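Local atomic coordinates of probable outer membrane protein (Pseudomonas aeruginosa, PDB entry 3DWO), a protein that probably lets long-chain fatty acids and other hydrophobic compounds cross the outer membrane, as a beta-barrel channel of the FadL family. Residues A[172-177]-A[200-205]; A[242-247]-A[270-275]. All coordinates share one frame; numbering follows the deposited sequence.

Contact 1. Residues A[172-177]-A[200-205]. With C8E ((hydroxyethyloxy)tri(ethyloxy)octane), chain D.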
loop_
_atom_site.group_PDB
_atom_site.type_symbol
_atom_site.label_atom_id
_atom_site.label_comp_id
_atom_site.label_asym_id
_atom_site.label_seq_id
_atom_site.Cartn_x
_atom_site.Cartn_y
_atom_site.Cartn_z
ATOM N N PHE A 172 -5.058 9.370 -5.317
ATOM C CA PHE A 172 -6.245 10.197 -5.231
ATOM C C PHE A 172 -6.736 10.279 -3.787
ATOM O O PHE A 172 -6.762 9.276 -3.070
ATOM C CB PHE A 172 -7.370 9.634 -6.098
ATOM C CG PHE A 172 -8.618 10.472 -6.063
ATOM C CD1 PHE A 172 -8.756 11.573 -6.910
ATOM C CD2 PHE A 172 -9.621 10.210 -5.133
ATOM C CE1 PHE A 172 -9.874 12.404 -6.827
ATOM C CE2 PHE A 172 -10.742 11.031 -5.042
ATOM C CZ PHE A 172 -10.869 12.130 -5.889
ATOM N N VAL A 173 -7.123 11.480 -3.372
ATOM C CA VAL A 173 -7.634 11.710 -2.030
ATOM C C VAL A 173 -8.755 12.740 -2.079
ATOM O O VAL A 173 -8.623 13.787 -2.718
ATOM C CB VAL A 173 -6.522 12.236 -1.070
ATOM C CG1 VAL A 173 -7.139 13.083 0.037
ATOM C CG2 VAL A 173 -5.774 11.064 -0.433
ATOM N N SER A 174 -9.870 12.430 -1.428
ATOM C CA SER A 174 -10.978 13.370 -1.363
ATOM C C SER A 174 -11.305 13.463 0.120
ATOM O O SER A 174 -11.102 12.508 0.868
ATOM C CB SER A 174 -12.191 12.892 -2.178
ATOM O OG SER A 174 -12.810 11.768 -1.588
ATOM N N GLN A 175 -11.802 14.614 0.548
ATOM C CA GLN A 175 -12.095 14.820 1.954
ATOM C C GLN A 175 -12.962 16.065 2.034
ATOM O O GLN A 175 -12.819 16.978 1.219
ATOM C CB GLN A 175 -10.761 15.019 2.695
ATOM C CG GLN A 175 -10.826 15.468 4.139
ATOM C CD GLN A 175 -9.437 15.535 4.756
ATOM O OE1 GLN A 175 -8.435 15.411 4.054
ATOM N NE2 GLN A 175 -9.369 15.734 6.067
ATOM N N ASN A 176 -13.879 16.089 2.992
ATOM C CA ASN A 176 -14.748 17.241 3.149
ATOM C C ASN A 176 -14.011 18.359 3.865
ATOM O O ASN A 176 -13.223 18.100 4.780
ATOM C CB ASN A 176 -15.979 16.883 3.969
ATOM C CG ASN A 176 -16.902 18.071 4.164
ATOM O OD1 ASN A 176 -17.464 18.589 3.198
ATOM N ND2 ASN A 176 -17.057 18.514 5.414
ATOM N N LEU A 177 -14.268 19.595 3.444
ATOM C CA LEU A 177 -13.672 20.761 4.076
ATOM C C LEU A 177 -14.829 21.616 4.564
ATOM O O LEU A 177 -15.816 21.818 3.851
ATOM C CB LEU A 177 -12.847 21.594 3.094
ATOM C CG LEU A 177 -11.686 20.999 2.303
ATOM C CD1 LEU A 177 -10.964 22.155 1.603
ATOM C CD2 LEU A 177 -10.719 20.238 3.214
ATOM N N SER A 200 -19.592 23.464 3.305
ATOM C CA SER A 200 -19.044 22.147 2.998
ATOM C C SER A 200 -18.725 22.010 1.520
ATOM O O SER A 200 -19.538 22.352 0.645
ATOM C CB SER A 200 -20.003 21.024 3.410
ATOM O OG SER A 200 -21.073 20.907 2.497
ATOM N N ALA A 201 -17.531 21.500 1.258
ATOM C CA ALA A 201 -17.062 21.293 -0.098
ATOM C C ALA A 201 -16.155 20.069 -0.086
ATOM O O ALA A 201 -15.441 19.822 0.890
ATOM C CB ALA A 201 -16.296 22.515 -0.570
ATOM N N LEU A 202 -16.200 19.289 -1.159
ATOM C CA LEU A 202 -15.361 18.110 -1.248
ATOM C C LEU A 202 -14.039 18.477 -1.902
ATOM O O LEU A 202 -13.995 18.898 -3.067
ATOM C CB LEU A 202 -16.044 17.019 -2.069
ATOM C CG LEU A 202 -15.255 15.705 -2.154
ATOM C CD1 LEU A 202 -15.309 14.998 -0.807
ATOM C CD2 LEU A 202 -15.838 14.814 -3.243
ATOM N N MET A 203 -12.967 18.349 -1.131
ATOM C CA MET A 203 -11.623 18.619 -1.618
ATOM C C MET A 203 -11.195 17.350 -2.357
ATOM O O MET A 203 -11.370 16.251 -1.841
ATOM C CB MET A 203 -10.692 18.879 -0.435
ATOM C CG MET A 203 -9.226 18.764 -0.764
ATOM S SD MET A 203 -8.699 20.057 -1.877
ATOM C CE MET A 203 -7.892 21.162 -0.728
ATOM N N ARG A 204 -10.651 17.501 -3.562
ATOM C CA ARG A 204 -10.214 16.359 -4.368
ATOM C C ARG A 204 -8.798 16.565 -4.889
ATOM O O ARG A 204 -8.504 17.575 -5.521
ATOM C CB ARG A 204 -11.162 16.147 -5.558
ATOM C CG ARG A 204 -12.601 15.833 -5.143
ATOM C CD ARG A 204 -13.510 15.523 -6.336
ATOM N NE ARG A 204 -13.751 16.688 -7.184
ATOM C CZ ARG A 204 -14.731 16.770 -8.084
ATOM N NH1 ARG A 204 -15.568 15.751 -8.250
ATOM N NH2 ARG A 204 -14.879 17.872 -8.817
ATOM N N VAL A 205 -7.926 15.596 -4.629
ATOM C CA VAL A 205 -6.541 15.686 -5.076
ATOM C C VAL A 205 -6.208 14.481 -5.950
ATOM O O VAL A 205 -6.377 13.333 -5.535
ATOM C CB VAL A 205 -5.562 15.723 -3.868
ATOM C CG1 VAL A 205 -4.149 16.030 -4.346
ATOM C CG2 VAL A 205 -6.027 16.758 -2.857
HETATM C C1 C8E D . -2.744 6.081 8.452
HETATM C C2 C8E D . -3.184 6.829 7.281
HETATM C C3 C8E D . -2.132 7.203 6.345
HETATM C C4 C8E D . -2.777 7.845 5.213
HETATM C C5 C8E D . -1.861 7.792 4.046
HETATM C C6 C8E D . -2.604 7.986 2.815
HETATM C C7 C8E D . -1.532 8.433 1.943
HETATM C C8 C8E D . -1.717 7.835 0.599
HETATM O O9 C8E D . -1.699 8.515 -0.649
HETATM C C10 C8E D . -2.651 9.535 -0.884
HETATM C C11 C8E D . -2.362 10.048 -2.260
HETATM O O12 C8E D . -1.531 11.219 -2.201
HETATM C C13 C8E D . -2.156 12.468 -2.631
HETATM C C14 C8E D . -3.040 13.408 -1.752
HETATM O O15 C8E D . -2.977 14.844 -1.499
HETATM C C16 C8E D . -2.160 15.158 -0.353
HETATM C C17 C8E D . -2.921 15.217 0.985
HETATM O O18 C8E D . -4.357 15.325 1.077
HETATM C C19 C8E D . -4.832 16.697 1.123
HETATM C C20 C8E D . -5.730 17.259 2.287
HETATM O O21 C8E D . -7.157 17.249 2.133
#
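Leu-177 and Met-203 are diagonal neighbours on antiparallel strands, and their side chains cross at an oblique angle with Leu-177 CG 3.6 Å from Met-203 CB. With its CG beside the backbone N (chi1 -57°), the leucine also turns CD1 to the bent thioether, at 4.0 Å from Met-203 CE. On the opposite face, the ring of Phe-172 runs alongside Arg-204 and puts CZ 4.0 Å from the arginine CB; it touches the aliphatic stem, CB and CG, while the guanidinium, turned 66° from the ring plane, leads away. Next along this face, Ser-174 CB meets Leu-202 CD1.

Six backbone hydrogen bonds set this register, two in each of the pairs Val-173/Val-205, Gln-175/Met-203 and Leu-177/Ala-201. Ser-174/Arg-204 and Asn-176/Leu-202 are the non-hydrogen-bonded pairs between them. Val-205 O also receives the CA-H of Phe-172, at 3.2 Å from Phe-172 CA.

The face that carries Leu-177 and Met-203 also bears Val-173, Gln-175 and Val-205, which hold a C8E detergent molecule. Val-173 CG2 lies 3.5 Å from C10 of the C8E, and Val-205 CG1 touches its ether O15. Gln-175, extended with CG anti to N (chi1 171°), accepts a hydrogen bond at OE1 from the C8E O21, 2.9 Å away. This mixed grip on an amphipathic guest is consistent with the hydrophobic-compound transport inferred for the FadL family. The amide is held at both ends, because OE1 is also bonded to Arg-372 and NE2 to the backbone O of Asp-134, which should fix its rotation. Asn-176 ND2 is tied to Asp-134 OD1, and Ser-174 OG to Asp-138 N.

Strand 158-177 is flanked on its other side by strand 138-153, whereas strand 201-220 passes on to strand 226-248, where Arg-204 NH2 bonds Asn-245 OD1 and Met-203 packs on Leu-246.

Contact 2. Residues A[242-247]-A[270-275]; sequences GHYNLY and LDLRMG. With C8E ((hydroxyethyloxy)tri(ethyloxy)octane), chain C.
Tyr-244 brings its hydroxyl to the backbone of Arg-273, whose N donates to OH over 3.0 Å at an N-H...O angle of 158°. CG sits between the backbone N and the carbonyl carbon (chi1 81°), and this carries the ring across to the other segment. There Arg-273 O lies at the ring edge, in plane, 3.5 Å from Tyr-244 CE1, while Leu-272 CD1 packs obliquely against the same part of the ring. A water 2.8 Å from Tyr-244 OH donates to Asp-271 O, adding a second link to the loop.

Opposite Asn-245 the second segment passes from loop to strand at Gly-275, and the two residues form a non-hydrogen-bonded antiparallel pair, the start of the ladder between strands 226-248 and 275-281 of the FadL-type barrel.

Leu-246 N donates to Met-274 O (2.9 Å), approaching 35° off the carbonyl plane. Its CD1 presses on Arg-273 O at 3.2 Å, and its CD2 lies 4.3 Å from Leu-272 CD2, a methyl that also touches the C8E tail at C5. Met-274 folds its CE back toward Leu-246 O, and both side chains rest on Ile-258 of helix 253-259.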
loop_
_atom_site.group_PDB
_atom_site.type_symbol
_atom_site.label_atom_id
_atom_site.label_comp_id
_atom_site.label_asym_id
_atom_site.label_seq_id
_atom_site.Cartn_x
_atom_site.Cartn_y
_atom_site.Cartn_z
ATOM N N GLY A 242 -0.020 16.842 -9.922
ATOM C CA GLY A 242 -1.333 16.836 -10.535
ATOM C C GLY A 242 -2.112 18.103 -10.202
ATOM O O GLY A 242 -1.604 19.212 -10.378
ATOM N N HIS A 243 -3.335 17.938 -9.704
ATOM C CA HIS A 243 -4.197 19.074 -9.379
ATOM C C HIS A 243 -5.099 18.770 -8.195
ATOM O O HIS A 243 -5.194 17.630 -7.746
ATOM C CB HIS A 243 -5.112 19.398 -10.571
ATOM C CG HIS A 243 -4.393 19.492 -11.881
ATOM N ND1 HIS A 243 -3.854 20.670 -12.353
ATOM C CD2 HIS A 243 -4.074 18.540 -12.791
ATOM C CE1 HIS A 243 -3.231 20.439 -13.496
ATOM N NE2 HIS A 243 -3.349 19.155 -13.783
ATOM N N TYR A 244 -5.769 19.807 -7.703
ATOM C CA TYR A 244 -6.733 19.661 -6.619
ATOM C C TYR A 244 -7.855 20.610 -6.998
ATOM O O TYR A 244 -7.627 21.614 -7.667
ATOM C CB TYR A 244 -6.140 20.049 -5.246
ATOM C CG TYR A 244 -6.105 21.537 -4.936
ATOM C CD1 TYR A 244 -7.275 22.245 -4.643
ATOM C CD2 TYR A 244 -4.897 22.240 -4.933
ATOM C CE1 TYR A 244 -7.239 23.615 -4.354
ATOM C CE2 TYR A 244 -4.849 23.613 -4.647
ATOM C CZ TYR A 244 -6.020 24.290 -4.358
ATOM O OH TYR A 244 -5.974 25.637 -4.073
ATOM N N ASN A 245 -9.070 20.277 -6.593
ATOM C CA ASN A 245 -10.208 21.127 -6.869
ATOM C C ASN A 245 -11.188 20.903 -5.733
ATOM O O ASN A 245 -11.137 19.875 -5.050
ATOM C CB ASN A 245 -10.840 20.785 -8.229
ATOM C CG ASN A 245 -11.657 19.512 -8.201
ATOM O OD1 ASN A 245 -12.773 19.490 -7.690
ATOM N ND2 ASN A 245 -11.106 18.444 -8.754
ATOM N N LEU A 246 -12.048 21.884 -5.504
ATOM C CA LEU A 246 -13.028 21.781 -4.445
ATOM C C LEU A 246 -14.397 21.725 -5.091
ATOM O O LEU A 246 -14.744 22.597 -5.882
ATOM C CB LEU A 246 -12.955 22.999 -3.521
ATOM C CG LEU A 246 -11.683 23.254 -2.711
ATOM C CD1 LEU A 246 -10.476 23.304 -3.623
ATOM C CD2 LEU A 246 -11.824 24.572 -1.973
ATOM N N TYR A 247 -15.160 20.687 -4.771
ATOM C CA TYR A 247 -16.505 20.564 -5.302
ATOM C C TYR A 247 -17.449 21.028 -4.206
ATOM O O TYR A 247 -17.802 20.255 -3.315
ATOM C CB TYR A 247 -16.823 19.116 -5.685
ATOM C CG TYR A 247 -18.311 18.857 -5.799
ATOM C CD1 TYR A 247 -19.146 19.757 -6.465
ATOM C CD2 TYR A 247 -18.895 17.750 -5.188
ATOM C CE1 TYR A 247 -20.530 19.567 -6.513
ATOM C CE2 TYR A 247 -20.276 17.547 -5.230
ATOM C CZ TYR A 247 -21.088 18.464 -5.891
ATOM O OH TYR A 247 -22.457 18.300 -5.894
ATOM N N LEU A 270 -1.569 31.123 3.369
ATOM C CA LEU A 270 -2.370 30.134 2.672
ATOM C C LEU A 270 -2.970 30.730 1.405
ATOM O O LEU A 270 -3.576 31.805 1.434
ATOM C CB LEU A 270 -3.495 29.617 3.579
ATOM C CG LEU A 270 -4.540 28.700 2.923
ATOM C CD1 LEU A 270 -3.860 27.457 2.361
ATOM C CD2 LEU A 270 -5.602 28.304 3.944
ATOM N N ASP A 271 -2.784 30.033 0.292
ATOM C CA ASP A 271 -3.346 30.473 -0.980
ATOM C C ASP A 271 -4.273 29.385 -1.512
ATOM O O ASP A 271 -3.894 28.600 -2.383
ATOM C CB ASP A 271 -2.247 30.755 -2.007
ATOM C CG ASP A 271 -2.803 30.910 -3.419
ATOM O OD1 ASP A 271 -3.739 31.721 -3.612
ATOM O OD2 ASP A 271 -2.308 30.214 -4.335
ATOM N N LEU A 272 -5.490 29.341 -0.982
ATOM C CA LEU A 272 -6.462 28.345 -1.401
ATOM C C LEU A 272 -7.379 28.878 -2.507
ATOM O O LEU A 272 -7.869 30.009 -2.440
ATOM C CB LEU A 272 -7.299 27.899 -0.201
ATOM C CG LEU A 272 -8.319 26.793 -0.478
ATOM C CD1 LEU A 272 -7.577 25.496 -0.804
ATOM C CD2 LEU A 272 -9.224 26.603 0.731
ATOM N N ARG A 273 -7.613 28.050 -3.519
ATOM C CA ARG A 273 -8.465 28.429 -4.643
ATOM C C ARG A 273 -9.485 27.325 -4.901
ATOM O O ARG A 273 -9.464 26.291 -4.228
ATOM C CB ARG A 273 -7.605 28.649 -5.890
ATOM C CG ARG A 273 -6.477 29.656 -5.686
ATOM C CD ARG A 273 -5.527 29.663 -6.875
ATOM N NE ARG A 273 -4.402 30.573 -6.679
ATOM C CZ ARG A 273 -3.397 30.720 -7.541
ATOM N NH1 ARG A 273 -3.372 30.015 -8.667
ATOM N NH2 ARG A 273 -2.415 31.575 -7.279
ATOM N N MET A 274 -10.374 27.533 -5.866
ATOM C CA MET A 274 -11.376 26.520 -6.169
ATOM C C MET A 274 -10.730 25.354 -6.906
ATOM O O MET A 274 -11.303 24.271 -6.995
ATOM C CB MET A 274 -12.522 27.115 -7.004
ATOM C CG MET A 274 -13.438 28.046 -6.215
ATOM S SD MET A 274 -14.084 27.280 -4.688
ATOM C CE MET A 274 -15.387 26.245 -5.358
ATOM N N GLY A 275 -9.528 25.589 -7.418
ATOM C CA GLY A 275 -8.792 24.568 -8.140
ATOM C C GLY A 275 -7.418 25.089 -8.532
ATOM O O GLY A 275 -7.267 26.273 -8.805
HETATM C C1 C8E C . -6.947 21.956 2.829
HETATM C C2 C8E C . -6.876 23.150 3.655
HETATM C C3 C8E C . -8.100 23.938 3.667
HETATM C C4 C8E C . -7.816 25.157 4.407
HETATM C C5 C8E C . -9.092 25.872 4.626
HETATM C C6 C8E C . -8.875 27.025 5.461
HETATM C C7 C8E C . -10.161 27.691 5.323
HETATM C C8 C8E C . -10.090 28.951 6.072
HETATM O O9 C8E C . -11.112 29.906 6.286
HETATM C C10 C8E C . -11.717 30.547 5.182
HETATM C C11 C8E C . -12.703 31.491 5.784
HETATM O O12 C8E C . -14.053 31.147 5.449
HETATM C C13 C8E C . -15.045 31.898 6.192
HETATM C C14 C8E C . -16.591 31.807 6.033
HETATM O O15 C8E C . -17.456 30.881 5.302
HETATM C C16 C8E C . -17.695 31.361 3.968
HETATM C C17 C8E C . -18.926 32.270 3.809
HETATM O O18 C8E C . -19.023 33.293 2.795
HETATM C C19 C8E C . -18.522 34.578 3.249
HETATM C C20 C8E C . -18.122 35.749 2.280
HETATM O O21 C8E C . -17.250 36.772 2.776
HETATM O O HOH W 1 -3.588 26.835 -4.866
#

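The two contacts lie 10 Å apart between centres, on the same side of the chain's centre, and both segments of contact 1 precede those of contact 2 in the sequence. Strands 201-220 and 226-248 are adjacent in chain and sheet, so the contacts abut directly. Leu-202 O and Tyr-247 N (2.7 Å) and Arg-204 N and Asn-245 O (2.8 Å) are probable hydrogen bonds across this seam, and Met-203 SD packs on Tyr-244 CD1. Strands 158-177, 201-220, 226-248 and 275-281 thus pair in sequence, building one patch of the wall of a probable hydrophobic-compound channel. The excursions between paired segments carry helix 179-184 and helices 253-259 and 262-266.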